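Local coordinates for motility protein B (Helicobacter pylori, PDB 3S03), which probably forms, together with MotA, the stator of the flagellar motor and may fasten the torque-generating machinery to the cell wall, at residues L27-N32 against V137-S142. Sequence-based numbering, arbitrary orientation.
Sequences LKLPSN and VEIFFS
Leu-27 and Leu-29 pair with Ile-139 and Val-137 in the central sheet of the periplasmic OmpA-like domain, where strand 24-29 runs beside strand 137-142. An angle of 169° between the strand segments identifies the pairing as antiparallel, and two hydrogen-bonded pairs fix the register. In the first, Leu-27 N donates to Ile-139 O at 2.8 Å while Leu-27 O accepts from Ile-139 N. In the second, Leu-29 N donates to Val-137 O, and Val-137 N returns to Leu-29 O at 2.7 Å. The non-hydrogen-bonded pair between them is Lys-28 with Glu-138; here Glu-138 CA makes a CA-H...O contact to Leu-27 O at 3.4 Å.

The leucines, Val-137, Ile-139 and Phe-141 share one face of the sheet. Leu-27 and Ile-139 lie side by side, their CB atoms 3.7 Å apart, and the same Leu-27 CB meets the edge of the Phe-141 ring at CE2, in the ring plane (3.8 Å). Farther along, Leu-29 sends its CD1 branch obliquely across to Ile-139 CG1, 4.0 Å away; a chi1 of -53° puts that CG1 beside the Ile-139 backbone N.

On the other face Lys-28 and Glu-138 extend alongside each other. The carboxylate of Glu-138 rests against the methylene chain of Lys-28, with Glu-138 OE2 3.6 Å from Lys-28 CE. Glu-138 OE2 and Lys-28 NZ stay 4.6 Å apart, so no salt bridge forms between this pair. Each charge has its salt bridge elsewhere: Lys-28 with Glu-19, Glu-138 with Arg-136.

Helix 47-58 covers the apolar face, with Ile-54 against both leucines and Ile-58 against Phe-141; Phe-159 and Leu-155 of the second subunit also pack on Leu-27 and Phe-141, respectively. Within the sheet, strand 137-142 is flanked by strands 24-29 and 66-71.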
# COMPACT_ATOMS: atom_id res chain seq x y z
N LEU A 27 4.74 -15.38 -3.77
CA LEU A 27 5.45 -16.64 -3.69
C LEU A 27 5.41 -17.32 -5.06
O LEU A 27 4.37 -17.87 -5.46
CB LEU A 27 4.82 -17.54 -2.62
CG LEU A 27 5.59 -18.83 -2.29
CD1 LEU A 27 7.02 -18.51 -1.85
CD2 LEU A 27 4.87 -19.67 -1.27
N LYS A 28 6.54 -17.31 -5.77
CA LYS A 28 6.62 -17.88 -7.11
C LYS A 28 7.13 -19.33 -7.14
O LYS A 28 8.26 -19.61 -6.73
CB LYS A 28 7.50 -17.02 -8.00
CG LYS A 28 7.08 -15.57 -8.06
CD LYS A 28 7.97 -14.80 -8.98
CE LYS A 28 7.45 -13.39 -9.25
NZ LYS A 28 8.52 -12.55 -9.86
N LEU A 29 6.28 -20.23 -7.64
CA LEU A 29 6.60 -21.65 -7.72
C LEU A 29 6.45 -22.13 -9.17
O LEU A 29 5.35 -22.06 -9.73
CB LEU A 29 5.66 -22.44 -6.80
CG LEU A 29 5.17 -21.76 -5.51
CD1 LEU A 29 3.95 -22.47 -4.93
CD2 LEU A 29 6.29 -21.65 -4.48
N PRO A 30 7.55 -22.64 -9.78
CA PRO A 30 7.50 -23.14 -11.18
C PRO A 30 6.54 -24.32 -11.32
O PRO A 30 6.04 -24.83 -10.32
CB PRO A 30 8.95 -23.59 -11.46
CG PRO A 30 9.78 -22.80 -10.50
CD PRO A 30 8.92 -22.70 -9.24
N SER A 31 6.28 -24.74 -12.55
CA SER A 31 5.37 -25.86 -12.79
C SER A 31 5.88 -27.16 -12.19
O SER A 31 5.09 -27.92 -11.62
CB SER A 31 5.13 -26.04 -14.30
OG SER A 31 4.09 -26.97 -14.56
N ASN A 32 7.19 -27.41 -12.29
CA ASN A 32 7.79 -28.68 -11.87
C ASN A 32 7.62 -29.00 -10.38
O ASN A 32 7.57 -30.17 -9.99
CB ASN A 32 9.26 -28.79 -12.31
CG ASN A 32 10.21 -27.93 -11.47
OD1 ASN A 32 10.39 -26.74 -11.74
ND2 ASN A 32 10.83 -28.54 -10.46
N VAL A 137 2.90 -21.23 -10.65
CA VAL A 137 1.78 -20.81 -9.84
C VAL A 137 2.35 -19.69 -8.97
O VAL A 137 3.52 -19.72 -8.55
CB VAL A 137 1.16 -21.97 -8.98
CG1 VAL A 137 0.25 -21.41 -7.91
CG2 VAL A 137 0.34 -22.96 -9.86
N GLU A 138 1.54 -18.68 -8.73
CA GLU A 138 1.94 -17.59 -7.86
C GLU A 138 0.98 -17.50 -6.66
O GLU A 138 -0.24 -17.41 -6.82
CB GLU A 138 1.93 -16.27 -8.64
CG GLU A 138 3.33 -15.74 -8.99
CD GLU A 138 3.28 -14.47 -9.86
OE1 GLU A 138 2.26 -13.73 -9.78
OE2 GLU A 138 4.26 -14.24 -10.61
N ILE A 139 1.53 -17.54 -5.47
CA ILE A 139 0.73 -17.38 -4.26
C ILE A 139 0.93 -15.95 -3.83
O ILE A 139 1.97 -15.62 -3.28
CB ILE A 139 1.26 -18.28 -3.12
CG1 ILE A 139 1.38 -19.73 -3.58
CG2 ILE A 139 0.40 -18.14 -1.87
CD1 ILE A 139 0.11 -20.50 -3.57
N PHE A 140 -0.05 -15.09 -4.11
CA PHE A 140 0.02 -13.70 -3.67
C PHE A 140 -0.67 -13.56 -2.31
O PHE A 140 -1.78 -14.07 -2.13
CB PHE A 140 -0.63 -12.77 -4.69
CG PHE A 140 -0.66 -11.31 -4.28
CD1 PHE A 140 0.42 -10.48 -4.54
CD2 PHE A 140 -1.77 -10.77 -3.64
CE1 PHE A 140 0.41 -9.14 -4.17
CE2 PHE A 140 -1.80 -9.45 -3.28
CZ PHE A 140 -0.70 -8.64 -3.53
N PHE A 141 -0.01 -12.87 -1.37
CA PHE A 141 -0.53 -12.62 -0.02
C PHE A 141 -0.82 -11.15 0.11
O PHE A 141 -0.12 -10.34 -0.50
CB PHE A 141 0.52 -12.98 1.04
CG PHE A 141 0.98 -14.42 0.99
CD1 PHE A 141 0.54 -15.33 1.93
CD2 PHE A 141 1.90 -14.85 0.02
CE1 PHE A 141 0.98 -16.65 1.92
CE2 PHE A 141 2.35 -16.18 0.00
CZ PHE A 141 1.89 -17.08 0.95
N SER A 142 -1.81 -10.78 0.92
CA SER A 142 -2.17 -9.37 1.13
C SER A 142 -3.33 -9.21 2.13
O SER A 142 -3.63 -10.11 2.91
CB SER A 142 -2.56 -8.71 -0.19
OG SER A 142 -3.83 -9.15 -0.61